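Side-chain contacts in Alpha/beta hydrolase (Legionella pneumophila subsp. pneumophila str. Philadelphia 1, PDB 4EZI), which is of unknown function but adopts the alpha/beta-hydrolase fold and may have triacylglycerol lipase activity: residues N94-K97 with N98-Y101; S141-M144 with L145-A148; F226-L229 with Q230-S234; M328-H331 with S332-Y336; E361-D364 with F365-F369. All blocks are in the same frame, centred on the assembly; numbering follows the deposited sequence. Where two conformers were deposited one is given.

How the contacts relate
All five contacts are local, each between side chains three to five residues apart in one continuous segment, and they follow one another in order from contact 1 to contact 5. Contact 1 leads from the loop after strand 74-80 into helix 99-108; contacts 2, 4 and 5 sit on helices 134-154, 323-334 and 355-370, which pack against the mixed central sheet. Contact 3, on helix 218-233, instead lies among the helices inserted between strands 193-197 and 310-314. Contacts 1 and 5 come nearest, about 7 Å between closest atoms, whereas the centres of contacts 3 and 5 are about 37 Å apart, so the set samples both the hydrolase core and its helical insertion.

Contact 1: residues N94-K97 with N98-Y101; sequences NNEK and NYIY
N94 and N98 meet with their amide planes nearly perpendicular, 82° apart, and the two side chains cross at about a right angle. N98 ND2 donates an almost straight bond to N94 OD1 at 2.9 Å; the acceptor lies in the amide plane of N98, while the donor is tilted from the carbonyl plane of N94. Y99 lies against the same loop in another way. E96 CA sits over the centre of its ring, 3.7 Å from the Y99 centroid, a CH-pi contact close to the ring normal. The ring edge faces N94 O, and N94 ND2 lies 3.6 Å from Y99 CE1. CG of Y99 stands anti to the carbonyl carbon (chi1 -75°), which brings one ring face against E96 CA. These contacts form where a loop enters helix 99-108 of the alpha/beta-hydrolase fold. Backbone bonds close the turn: N98 N donates to N95 O at 2.9 Å, and Y99 N to E96 O at 3.2 Å. A water donates to E96 O and accepts from I100 N at 3.0 Å, joining the loop to the first turn. D89 receives both N95 ND2 and K97 NZ, the latter in a salt bridge. Further along, the hydroxyl of Y101 is hydrogen-bonded to H355 and its ring stacks on Y79.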
loop_
_atom_site.group_PDB
_atom_site.type_symbol
_atom_site.label_atom_id
_atom_site.label_comp_id
_atom_site.label_asym_id
_atom_site.label_seq_id
_atom_site.Cartn_x
_atom_site.Cartn_y
_atom_site.Cartn_z
ATOM N N ASN A 94 -1.928 -10.499 11.406
ATOM C CA ASN A 94 -2.414 -11.600 10.598
ATOM C C ASN A 94 -3.825 -12.085 10.956
ATOM O O ASN A 94 -4.028 -13.256 11.281
ATOM C CB ASN A 94 -1.441 -12.787 10.546
ATOM C CG ASN A 94 -1.821 -13.763 9.431
ATOM O OD1 ASN A 94 -2.137 -13.323 8.324
ATOM N ND2 ASN A 94 -1.765 -15.056 9.706
ATOM N N ASN A 95 -4.796 -11.190 10.789
ATOM C CA ASN A 95 -6.169 -11.583 10.925
ATOM C C ASN A 95 -6.647 -12.244 9.620
ATOM O O ASN A 95 -5.916 -12.339 8.632
ATOM C CB ASN A 95 -7.053 -10.411 11.355
ATOM C CG ASN A 95 -7.119 -9.301 10.355
ATOM O OD1 ASN A 95 -7.009 -9.519 9.151
ATOM N ND2 ASN A 95 -7.309 -8.087 10.844
ATOM N N GLU A 96 -7.871 -12.768 9.639
ATOM C CA GLU A 96 -8.349 -13.550 8.503
ATOM C C GLU A 96 -8.375 -12.722 7.205
ATOM O O GLU A 96 -8.259 -13.290 6.123
ATOM C CB GLU A 96 -9.738 -14.148 8.753
ATOM C CG GLU A 96 -9.845 -15.273 9.761
ATOM C CD GLU A 96 -11.310 -15.788 9.912
ATOM O OE1 GLU A 96 -12.205 -15.315 9.176
ATOM O OE2 GLU A 96 -11.563 -16.677 10.756
ATOM N N LYS A 97 -8.571 -11.409 7.312
ATOM C CA LYS A 97 -8.532 -10.536 6.140
ATOM C C LYS A 97 -7.133 -10.456 5.510
ATOM O O LYS A 97 -6.991 -10.160 4.326
ATOM C CB LYS A 97 -9.065 -9.147 6.491
ATOM C CG LYS A 97 -10.531 -9.176 6.883
ATOM C CD LYS A 97 -11.061 -7.757 7.191
ATOM C CE LYS A 97 -10.087 -6.918 8.018
ATOM N NZ LYS A 97 -10.259 -6.977 9.503
ATOM N N ASN A 98 -6.090 -10.750 6.270
ATOM C CA ASN A 98 -4.725 -10.778 5.754
ATOM C C ASN A 98 -4.374 -12.095 5.067
ATOM O O ASN A 98 -3.375 -12.184 4.360
ATOM C CB ASN A 98 -3.726 -10.603 6.898
ATOM C CG ASN A 98 -2.358 -10.207 6.432
ATOM O OD1 ASN A 98 -2.201 -9.173 5.791
ATOM N ND2 ASN A 98 -1.345 -11.016 6.767
ATOM N N TYR A 99 -5.186 -13.137 5.268
ATOM C CA TYR A 99 -4.809 -14.464 4.852
ATOM C C TYR A 99 -4.581 -14.549 3.343
ATOM O O TYR A 99 -3.696 -15.280 2.895
ATOM C CB TYR A 99 -5.863 -15.498 5.232
ATOM C CG TYR A 99 -5.935 -15.909 6.694
ATOM C CD1 TYR A 99 -5.184 -15.287 7.692
ATOM C CD2 TYR A 99 -6.783 -16.925 7.075
ATOM C CE1 TYR A 99 -5.264 -15.726 8.993
ATOM C CE2 TYR A 99 -6.862 -17.364 8.364
ATOM C CZ TYR A 99 -6.104 -16.754 9.319
ATOM O OH TYR A 99 -6.157 -17.211 10.628
ATOM N N ILE A 100 -5.403 -13.863 2.554
ATOM C CA ILE A 100 -5.308 -14.013 1.117
ATOM C C ILE A 100 -3.931 -13.614 0.576
ATOM O O ILE A 100 -3.458 -14.210 -0.396
ATOM C CB ILE A 100 -6.442 -13.213 0.398
ATOM C CG1 ILE A 100 -6.611 -13.662 -1.028
ATOM C CG2 ILE A 100 -6.255 -11.709 0.531
ATOM C CD1 ILE A 100 -7.133 -15.106 -1.170
ATOM N N TYR A 101 -3.295 -12.623 1.183
ATOM C CA TYR A 101 -1.978 -12.167 0.736
ATOM C C TYR A 101 -0.925 -13.218 1.003
ATOM O O TYR A 101 -0.114 -13.537 0.138
ATOM C CB TYR A 101 -1.604 -10.811 1.360
ATOM C CG TYR A 101 -2.730 -9.833 1.222
ATOM C CD1 TYR A 101 -3.016 -9.273 0.004
ATOM C CD2 TYR A 101 -3.559 -9.534 2.287
ATOM C CE1 TYR A 101 -4.144 -8.437 -0.188
ATOM C CE2 TYR A 101 -4.670 -8.729 2.129
ATOM C CZ TYR A 101 -4.958 -8.178 0.901
ATOM O OH TYR A 101 -6.076 -7.387 0.773
HETATM O O HOH W 1 -8.207 -13.116 3.345
#

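Contact 2: residues S141-M144 with L145-A148; sequences SIDM and LFAA
Between 141-144 and 145-148 the backbone is regular alpha helix, with F146 N bonded to I142 O at 3.0 Å and A147 N to D143 O at 2.9 Å. This is the middle of helix 134-154, which packs on the central sheet of the alpha/beta-hydrolase fold. One turn apart, I142 and F146 run alongside each other in the same direction. The touching branch is CG2 of I142, which comes within 3.3 Å of CE2 of F146, an apolar contact whose closeness holds for one of two modelled conformers of the phenylalanine. CG2 stands anti to the backbone N of I142, whereas CG1 takes the position anti to the carbonyl carbon (chi1 -68°) and leaves the phenyl contact to the other branch. In this conformer the ring also lies over its own helix: I142 O is 3.5 Å above one face, displaced from the ring centre, so this oxygen both accepts the amide N-H of F146 and abuts its ring. Outward, I142 packs on M178, M181 and L182 of helix 170-185, and F146 meets Y186 edge-to-face. D143 instead turns toward strand 41-51, where OD2 is hydrogen-bonded to T50 OG1, and the selenomethionine M144 packs on I46 and Y48 of that strand. The small side chain of A147 stays close to the helix backbone, its CB 3.4 Å from D143 O.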
loop_
_atom_site.group_PDB
_atom_site.type_symbol
_atom_site.label_atom_id
_atom_site.label_comp_id
_atom_site.label_asym_id
_atom_site.label_seq_id
_atom_site.Cartn_x
_atom_site.Cartn_y
_atom_site.Cartn_z
ATOM N N SER A 141 8.531 1.418 4.085
ATOM C CA SER A 141 8.438 0.169 3.357
ATOM C C SER A 141 9.842 -0.365 3.008
ATOM O O SER A 141 10.098 -1.569 3.112
ATOM C CB SER A 141 7.590 0.377 2.110
ATOM O OG SER A 141 6.249 0.698 2.420
ATOM N N ILE A 142 10.749 0.519 2.612
ATOM C CA ILE A 142 12.133 0.092 2.333
ATOM C C ILE A 142 12.815 -0.441 3.594
ATOM O O ILE A 142 13.478 -1.482 3.582
ATOM C CB ILE A 142 12.942 1.225 1.701
ATOM C CG1 ILE A 142 12.402 1.508 0.304
ATOM C CG2 ILE A 142 14.436 0.865 1.703
ATOM C CD1 ILE A 142 12.988 2.756 -0.363
ATOM N N ASP A 143 12.653 0.289 4.688
ATOM C CA ASP A 143 13.292 -0.131 5.941
ATOM C C ASP A 143 12.737 -1.470 6.444
ATOM O O ASP A 143 13.481 -2.279 6.989
ATOM C CB ASP A 143 13.188 0.967 6.989
ATOM C CG ASP A 143 14.053 2.185 6.641
ATOM O OD1 ASP A 143 15.016 2.031 5.858
ATOM O OD2 ASP A 143 13.772 3.282 7.193
HETATM N N MSE A 144 11.441 -1.697 6.242
HETATM C CA MSE A 144 10.842 -3.006 6.540
HETATM C C MSE A 144 11.518 -4.115 5.727
HETATM O O MSE A 144 11.851 -5.166 6.246
HETATM C CB MSE A 144 9.341 -2.964 6.243
HETATM C CG MSE A 144 8.648 -4.310 6.363
HETATM SE SE MSE A 144 8.379 -4.852 8.185
HETATM C CE MSE A 144 7.998 -6.697 7.787
ATOM N N LEU A 145 11.728 -3.870 4.446
ATOM C CA LEU A 145 12.361 -4.841 3.570
ATOM C C LEU A 145 13.757 -5.170 4.070
ATOM O O LEU A 145 14.134 -6.350 4.168
ATOM C CB LEU A 145 12.379 -4.320 2.129
ATOM C CG LEU A 145 13.164 -5.171 1.129
ATOM C CD1 LEU A 145 12.585 -6.578 0.991
ATOM C CD2 LEU A 145 13.233 -4.421 -0.215
ATOM N N PHE A 146 14.540 -4.148 4.391
ATOM C CA PHE A 146 15.900 -4.386 4.880
ATOM C C PHE A 146 15.882 -5.174 6.185
ATOM O O PHE A 146 16.691 -6.085 6.390
ATOM C CB PHE A 146 16.662 -3.078 5.065
ATOM C CG PHE A 146 16.943 -2.343 3.784
ATOM C CD1 PHE A 146 17.041 -3.007 2.579
ATOM C CD2 PHE A 146 17.124 -0.980 3.791
ATOM C CE1 PHE A 146 17.306 -2.308 1.405
ATOM C CE2 PHE A 146 17.400 -0.287 2.637
ATOM C CZ PHE A 146 17.490 -0.943 1.450
ATOM N N ALA A 147 14.975 -4.810 7.086
ATOM C CA ALA A 147 14.853 -5.539 8.361
ATOM C C ALA A 147 14.464 -6.996 8.140
ATOM O O ALA A 147 14.974 -7.875 8.851
ATOM C CB ALA A 147 13.838 -4.825 9.271
ATOM N N ALA A 148 13.600 -7.250 7.169
ATOM C CA ALA A 148 13.210 -8.605 6.856
ATOM C C ALA A 148 14.371 -9.425 6.311
ATOM O O ALA A 148 14.529 -10.604 6.632
ATOM C CB ALA A 148 12.059 -8.611 5.867
#

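Contact 3: residues F226-L229 with Q230-S234; sequences FYSL and QTYKS
Q230 N bonds to F226 O at 3.0 Å, continuing the regular pattern of helix 218-233, and Q230 CB rests 3.3 Å from that same oxygen. The glutamine side chain bends at chi2 and runs to W236, its OE1 accepting from W236 N. T231 turns back on the preceding turn: with OG1 anti to its carbonyl carbon (chi1 -66°), the hydroxyl donates to Y227 O at 2.8 Å. T231 N reaches this oxygen from the opposite face of the carbonyl plane at 2.9 Å, so two bonds grip it. The hydroxyl oxygen also lies over one face of the Y227 ring, 3.7 Å from Y227 CE1. At Y232 the ring edge faces S228, whose OG lies in the ring plane, 3.8 Å from Y232 CD2. K233 passes its CG across L229 CD1 at 4.0 Å. S234 then leaves the helix with positive phi, its N still bonded to Q230 O. Helices 203-212, 239-242 and 247-254 flank this turn, contacting F226, Q230 and Y227 respectively, while S228 and Y232 bond to the loop at L128, H129 and Y131.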
loop_
_atom_site.group_PDB
_atom_site.type_symbol
_atom_site.label_atom_id
_atom_site.label_comp_id
_atom_site.label_asym_id
_atom_site.label_seq_id
_atom_site.Cartn_x
_atom_site.Cartn_y
_atom_site.Cartn_z
ATOM N N PHE A 226 -6.626 14.737 4.926
ATOM C CA PHE A 226 -6.392 16.099 5.384
ATOM C C PHE A 226 -6.177 16.186 6.885
ATOM O O PHE A 226 -5.407 17.024 7.357
ATOM C CB PHE A 226 -7.472 17.063 4.866
ATOM C CG PHE A 226 -7.364 17.306 3.387
ATOM C CD1 PHE A 226 -6.312 18.049 2.880
ATOM C CD2 PHE A 226 -8.270 16.771 2.526
ATOM C CE1 PHE A 226 -6.179 18.264 1.506
ATOM C CE2 PHE A 226 -8.155 16.985 1.153
ATOM C CZ PHE A 226 -7.107 17.718 0.647
ATOM N N TYR A 227 -6.826 15.311 7.666
ATOM C CA TYR A 227 -6.563 15.288 9.103
ATOM C C TYR A 227 -5.099 14.920 9.370
ATOM O O TYR A 227 -4.394 15.573 10.156
ATOM C CB TYR A 227 -7.536 14.345 9.814
ATOM C CG TYR A 227 -7.248 14.189 11.277
ATOM C CD1 TYR A 227 -7.202 15.275 12.124
ATOM C CD2 TYR A 227 -6.987 12.955 11.822
ATOM C CE1 TYR A 227 -6.908 15.143 13.480
ATOM C CE2 TYR A 227 -6.692 12.805 13.167
ATOM C CZ TYR A 227 -6.636 13.910 13.994
ATOM O OH TYR A 227 -6.342 13.771 15.342
ATOM N N SER A 228 -4.624 13.881 8.691
ATOM C CA SER A 228 -3.259 13.418 8.869
ATOM C C SER A 228 -2.246 14.428 8.329
ATOM O O SER A 228 -1.211 14.677 8.957
ATOM C CB SER A 228 -3.116 12.055 8.169
ATOM O OG SER A 228 -1.789 11.565 8.310
ATOM N N LEU A 229 -2.520 15.017 7.163
ATOM C CA LEU A 229 -1.575 15.971 6.610
ATOM C C LEU A 229 -1.459 17.222 7.480
ATOM O O LEU A 229 -0.354 17.712 7.724
ATOM C CB LEU A 229 -1.913 16.323 5.160
ATOM C CG LEU A 229 -0.762 16.943 4.367
ATOM C CD1 LEU A 229 0.386 15.933 4.155
ATOM C CD2 LEU A 229 -1.269 17.437 3.028
ATOM N N GLN A 230 -2.590 17.756 7.927
ATOM C CA GLN A 230 -2.538 18.926 8.796
ATOM C C GLN A 230 -1.855 18.564 10.117
ATOM O O GLN A 230 -1.082 19.370 10.648
ATOM C CB GLN A 230 -3.944 19.482 9.030
ATOM C CG GLN A 230 -4.006 20.641 10.006
ATOM C CD GLN A 230 -3.289 21.901 9.525
ATOM O OE1 GLN A 230 -2.934 22.028 8.360
ATOM N NE2 GLN A 230 -3.061 22.840 10.448
ATOM N N THR A 231 -2.125 17.387 10.666
ATOM C CA THR A 231 -1.464 16.944 11.907
ATOM C C THR A 231 0.052 16.974 11.792
ATOM O O THR A 231 0.738 17.537 12.649
ATOM C CB THR A 231 -1.933 15.534 12.322
ATOM O OG1 THR A 231 -3.317 15.580 12.687
ATOM C CG2 THR A 231 -1.103 14.977 13.479
ATOM N N TYR A 232 0.576 16.411 10.708
ATOM C CA TYR A 232 2.027 16.257 10.589
ATOM C C TYR A 232 2.725 17.470 9.982
ATOM O O TYR A 232 3.880 17.717 10.310
ATOM C CB TYR A 232 2.380 14.997 9.780
ATOM C CG TYR A 232 2.213 13.751 10.613
ATOM C CD1 TYR A 232 3.105 13.506 11.645
ATOM C CD2 TYR A 232 1.168 12.847 10.412
ATOM C CE1 TYR A 232 2.960 12.409 12.468
ATOM C CE2 TYR A 232 1.042 11.729 11.232
ATOM C CZ TYR A 232 1.962 11.507 12.242
ATOM O OH TYR A 232 1.884 10.425 13.085
ATOM N N LYS A 233 2.042 18.218 9.127
ATOM C CA LYS A 233 2.691 19.285 8.327
ATOM C C LYS A 233 2.155 20.691 8.573
ATOM O O LYS A 233 2.809 21.659 8.209
ATOM C CB LYS A 233 2.592 18.968 6.841
ATOM C CG LYS A 233 3.148 17.621 6.458
ATOM C CD LYS A 233 4.641 17.464 6.817
ATOM C CE LYS A 233 5.201 16.095 6.421
ATOM N NZ LYS A 233 6.556 15.884 7.012
ATOM N N SER A 234 0.951 20.817 9.134
ATOM C CA SER A 234 0.362 22.118 9.434
ATOM C C SER A 234 0.426 23.094 8.255
ATOM O O SER A 234 0.768 24.277 8.405
ATOM C CB SER A 234 0.993 22.730 10.686
ATOM O OG SER A 234 0.154 23.759 11.172
#

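Contact 4: residues M328-H331 with S332-Y336; sequences MAYH and SFRKY
A329 O receives F333 N at 2.9 Å, the shortest polar bond between 328-331 and 332-336, and A329 CB lies 4.3 Å from F333 CE2, a loose apolar approach. Y330 and R334, one turn apart, extend beside each other in a common direction. R334 CG sits over one face of the tyrosine ring, 3.8 Å from the Y330 centroid and somewhat off its centre, a CH-pi contact. Beyond it the guanidinium plane is only 16° from the ring plane, and Y330 OH lies over one guanidinium face, 3.5 Å from R334 NE. The bends at chi2 and chi3 of R334 (-78° and -70°) keep the chain along the ring. This is the C-terminal part of helix 323-334, the crossover helix of a beta-alpha-beta unit between strands 310-314 and 340-344 of the alpha/beta-hydrolase sheet. Y330 and F333 face both strands, and F333 meets F304 edge-to-face. Within 332-336, two donors of K335 grip S332 O from opposite faces of its carbonyl plane, the side-chain NZ at 2.9 Å and the backbone N at 3.2 Å. Bends at chi3 and chi4 fold the lysine back onto S332 O, and NZ also makes a salt bridge with D303.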
loop_
_atom_site.group_PDB
_atom_site.type_symbol
_atom_site.label_atom_id
_atom_site.label_comp_id
_atom_site.label_asym_id
_atom_site.label_seq_id
_atom_site.Cartn_x
_atom_site.Cartn_y
_atom_site.Cartn_z
HETATM N N MSE A 328 -2.898 8.039 -17.469
HETATM C CA MSE A 328 -1.940 9.149 -17.482
HETATM C C MSE A 328 -0.558 8.684 -17.019
HETATM O O MSE A 328 0.465 8.968 -17.648
HETATM C CB MSE A 328 -2.448 10.256 -16.564
HETATM C CG MSE A 328 -1.446 11.355 -16.293
HETATM SE SE MSE A 328 -2.115 12.472 -14.866
HETATM C CE MSE A 328 -1.803 11.237 -13.383
ATOM N N ALA A 329 -0.509 7.932 -15.915
ATOM C CA ALA A 329 0.761 7.430 -15.383
ATOM C C ALA A 329 1.426 6.486 -16.386
ATOM O O ALA A 329 2.647 6.541 -16.577
ATOM C CB ALA A 329 0.542 6.724 -14.053
ATOM N N TYR A 330 0.631 5.627 -17.010
ATOM C CA TYR A 330 1.148 4.689 -18.021
ATOM C C TYR A 330 1.896 5.435 -19.135
ATOM O O TYR A 330 3.059 5.128 -19.446
ATOM C CB TYR A 330 0.006 3.892 -18.618
ATOM C CG TYR A 330 0.405 3.104 -19.852
ATOM C CD1 TYR A 330 1.154 1.934 -19.746
ATOM C CD2 TYR A 330 0.023 3.535 -21.111
ATOM C CE1 TYR A 330 1.527 1.208 -20.881
ATOM C CE2 TYR A 330 0.398 2.822 -22.251
ATOM C CZ TYR A 330 1.150 1.668 -22.139
ATOM O OH TYR A 330 1.503 0.951 -23.286
ATOM N N HIS A 331 1.259 6.453 -19.706
ATOM C CA HIS A 331 1.916 7.190 -20.783
ATOM C C HIS A 331 3.151 7.909 -20.284
ATOM O O HIS A 331 4.145 8.001 -20.999
ATOM C CB HIS A 331 0.949 8.141 -21.472
ATOM C CG HIS A 331 -0.135 7.427 -22.205
ATOM N ND1 HIS A 331 0.126 6.572 -23.260
ATOM C CD2 HIS A 331 -1.477 7.409 -22.030
ATOM C CE1 HIS A 331 -1.010 6.067 -23.700
ATOM N NE2 HIS A 331 -1.999 6.553 -22.967
ATOM N N SER A 332 3.112 8.425 -19.074
ATOM C CA SER A 332 4.275 9.067 -18.500
ATOM C C SER A 332 5.465 8.106 -18.341
ATOM O O SER A 332 6.585 8.420 -18.739
ATOM C CB SER A 332 3.894 9.747 -17.177
ATOM O OG SER A 332 4.988 10.447 -16.622
ATOM N N PHE A 333 5.216 6.929 -17.774
ATOM C CA PHE A 333 6.283 5.972 -17.585
ATOM C C PHE A 333 6.828 5.431 -18.916
ATOM O O PHE A 333 8.006 5.102 -19.024
ATOM C CB PHE A 333 5.808 4.797 -16.739
ATOM C CG PHE A 333 5.722 5.088 -15.255
ATOM C CD1 PHE A 333 6.856 5.461 -14.550
ATOM C CD2 PHE A 333 4.517 4.952 -14.565
ATOM C CE1 PHE A 333 6.808 5.686 -13.184
ATOM C CE2 PHE A 333 4.480 5.177 -13.182
ATOM C CZ PHE A 333 5.620 5.537 -12.494
ATOM N N ARG A 334 5.952 5.310 -19.905
ATOM C CA ARG A 334 6.359 4.846 -21.235
ATOM C C ARG A 334 7.361 5.768 -21.922
ATOM O O ARG A 334 8.056 5.314 -22.842
ATOM C CB ARG A 334 5.146 4.632 -22.136
ATOM C CG ARG A 334 4.306 3.430 -21.762
ATOM C CD ARG A 334 4.910 2.121 -22.218
ATOM N NE ARG A 334 4.847 1.992 -23.669
ATOM C CZ ARG A 334 5.141 0.876 -24.330
ATOM N NH1 ARG A 334 5.496 -0.226 -23.676
ATOM N NH2 ARG A 334 5.074 0.858 -25.649
ATOM N N LYS A 335 7.482 7.029 -21.483
ATOM C CA LYS A 335 8.542 7.913 -22.008
ATOM C C LYS A 335 9.930 7.347 -21.716
ATOM O O LYS A 335 10.883 7.657 -22.420
ATOM C CB LYS A 335 8.481 9.314 -21.398
ATOM C CG LYS A 335 7.236 10.115 -21.661
ATOM C CD LYS A 335 7.412 11.591 -21.238
ATOM C CE LYS A 335 8.009 11.815 -19.831
ATOM N NZ LYS A 335 7.178 11.261 -18.719
ATOM N N TYR A 336 10.049 6.533 -20.666
ATOM C CA TYR A 336 11.334 6.108 -20.116
ATOM C C TYR A 336 11.664 4.652 -20.392
ATOM O O TYR A 336 12.838 4.276 -20.356
ATOM C CB TYR A 336 11.344 6.296 -18.600
ATOM C CG TYR A 336 11.159 7.710 -18.165
ATOM C CD1 TYR A 336 12.156 8.650 -18.345
ATOM C CD2 TYR A 336 9.967 8.127 -17.596
ATOM C CE1 TYR A 336 11.974 9.970 -17.953
ATOM C CE2 TYR A 336 9.778 9.424 -17.197
ATOM C CZ TYR A 336 10.785 10.342 -17.371
ATOM O OH TYR A 336 10.620 11.649 -16.989
#

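Contact 5: residues E361-D364 with F365-F369; sequences EQVD and FFKQF
F366 folds its ring back over Q362, whose carbonyl oxygen lies 3.3 Å above one face, away from the ring centre, with F366 CG 3.4 Å from Q362 O. The same oxygen accepts F366 N at 3.0 Å, so one carbonyl meets both the amide and the ring of the same residue. A chi1 of -64° sets the F366 ring beside its own amide N. V363 and K367 repeat the spacing: K367 N bonds to V363 O at 2.9 Å, and K367 CG lies 3.4 Å from V363 O before the lysine bends at chi2. F365 takes the other rotation, CG anti to its amide nitrogen (chi1 -169°), and its ring goes to A193, A195 and L311, although its N bonds to E361 O at 2.9 Å. In the next shell, salt bridges tie D364 OD2 to K360 and K367 NZ to E370. Q362 NE2 donates to A195 O and to G167 O, the latter in a probable nucleophile elbow. Helix 355-370 packs against the alpha/beta-hydrolase sheet, F365 reaching strands 193-197 and 310-314, and F366 packing on A193, A195 and A166 of strands 193-197 and 162-168.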
loop_
_atom_site.group_PDB
_atom_site.type_symbol
_atom_site.label_atom_id
_atom_site.label_comp_id
_atom_site.label_asym_id
_atom_site.label_seq_id
_atom_site.Cartn_x
_atom_site.Cartn_y
_atom_site.Cartn_z
ATOM N N GLU A 361 -3.573 -11.025 -11.075
ATOM C CA GLU A 361 -2.711 -10.426 -12.085
ATOM C C GLU A 361 -1.325 -10.121 -11.562
ATOM O O GLU A 361 -0.333 -10.281 -12.285
ATOM C CB GLU A 361 -3.322 -9.178 -12.689
ATOM C CG GLU A 361 -4.646 -9.371 -13.418
ATOM C CD GLU A 361 -4.604 -10.294 -14.635
ATOM O OE1 GLU A 361 -3.551 -10.440 -15.282
ATOM O OE2 GLU A 361 -5.673 -10.857 -14.964
ATOM N N GLN A 362 -1.240 -9.630 -10.329
ATOM C CA GLN A 362 0.068 -9.337 -9.733
ATOM C C GLN A 362 0.916 -10.601 -9.634
ATOM O O GLN A 362 2.071 -10.607 -10.046
ATOM C CB GLN A 362 -0.105 -8.691 -8.344
ATOM C CG GLN A 362 -0.712 -7.307 -8.414
ATOM C CD GLN A 362 -1.137 -6.777 -7.053
ATOM O OE1 GLN A 362 -1.526 -7.529 -6.165
ATOM N NE2 GLN A 362 -1.068 -5.464 -6.877
ATOM N N VAL A 363 0.339 -11.656 -9.080
ATOM C CA VAL A 363 1.064 -12.929 -8.962
ATOM C C VAL A 363 1.544 -13.431 -10.330
ATOM O O VAL A 363 2.682 -13.841 -10.497
ATOM C CB VAL A 363 0.214 -14.046 -8.262
ATOM C CG1 VAL A 363 0.972 -15.410 -8.280
ATOM C CG2 VAL A 363 -0.170 -13.637 -6.846
ATOM N N ASP A 364 0.652 -13.369 -11.311
ATOM C CA ASP A 364 0.989 -13.843 -12.653
ATOM C C ASP A 364 2.114 -13.016 -13.284
ATOM O O ASP A 364 2.985 -13.555 -13.974
ATOM C CB ASP A 364 -0.232 -13.841 -13.546
ATOM C CG ASP A 364 -1.212 -14.944 -13.227
ATOM O OD1 ASP A 364 -0.852 -15.933 -12.560
ATOM O OD2 ASP A 364 -2.361 -14.836 -13.708
ATOM N N PHE A 365 2.093 -11.709 -13.066
ATOM C CA PHE A 365 3.152 -10.836 -13.545
ATOM C C PHE A 365 4.496 -11.192 -12.918
ATOM O O PHE A 365 5.508 -11.305 -13.618
ATOM C CB PHE A 365 2.788 -9.389 -13.249
ATOM C CG PHE A 365 3.664 -8.360 -13.903
ATOM C CD1 PHE A 365 3.691 -8.213 -15.279
ATOM C CD2 PHE A 365 4.447 -7.513 -13.138
ATOM C CE1 PHE A 365 4.462 -7.223 -15.875
ATOM C CE2 PHE A 365 5.235 -6.542 -13.717
ATOM C CZ PHE A 365 5.226 -6.388 -15.096
ATOM N N PHE A 366 4.506 -11.414 -11.615
ATOM C CA PHE A 366 5.735 -11.775 -10.938
ATOM C C PHE A 366 6.267 -13.122 -11.403
ATOM O O PHE A 366 7.473 -13.288 -11.627
ATOM C CB PHE A 366 5.546 -11.758 -9.421
ATOM C CG PHE A 366 5.233 -10.386 -8.875
ATOM C CD1 PHE A 366 5.530 -9.231 -9.606
ATOM C CD2 PHE A 366 4.599 -10.251 -7.651
ATOM C CE1 PHE A 366 5.246 -7.995 -9.104
ATOM C CE2 PHE A 366 4.314 -8.987 -7.134
ATOM C CZ PHE A 366 4.635 -7.859 -7.861
ATOM N N LYS A 367 5.375 -14.066 -11.627
ATOM C CA LYS A 367 5.793 -15.374 -12.137
ATOM C C LYS A 367 6.466 -15.257 -13.513
ATOM O O LYS A 367 7.451 -15.955 -13.791
ATOM C CB LYS A 367 4.612 -16.329 -12.184
ATOM C CG LYS A 367 4.168 -16.832 -10.807
ATOM C CD LYS A 367 5.124 -17.904 -10.289
ATOM C CE LYS A 367 4.978 -18.121 -8.800
ATOM N NZ LYS A 367 6.053 -19.033 -8.292
ATOM N N GLN A 368 5.961 -14.355 -14.359
ATOM C CA GLN A 368 6.549 -14.117 -15.664
ATOM C C GLN A 368 8.001 -13.706 -15.526
ATOM O O GLN A 368 8.853 -14.187 -16.270
ATOM C CB GLN A 368 5.757 -13.056 -16.423
ATOM C CG GLN A 368 6.310 -12.745 -17.797
ATOM C CD GLN A 368 5.497 -11.711 -18.549
ATOM O OE1 GLN A 368 4.313 -11.499 -18.271
ATOM N NE2 GLN A 368 6.138 -11.070 -19.526
ATOM N N PHE A 369 8.293 -12.827 -14.579
ATOM C CA PHE A 369 9.642 -12.339 -14.379
ATOM C C PHE A 369 10.496 -13.224 -13.491
ATOM O O PHE A 369 11.725 -13.160 -13.568
ATOM C CB PHE A 369 9.632 -10.840 -14.035
ATOM C CG PHE A 369 9.185 -10.040 -15.199
ATOM C CD1 PHE A 369 10.054 -9.868 -16.268
ATOM C CD2 PHE A 369 7.862 -9.621 -15.336
ATOM C CE1 PHE A 369 9.630 -9.248 -17.414
ATOM C CE2 PHE A 369 7.443 -8.978 -16.485
ATOM C CZ PHE A 369 8.339 -8.796 -17.520
#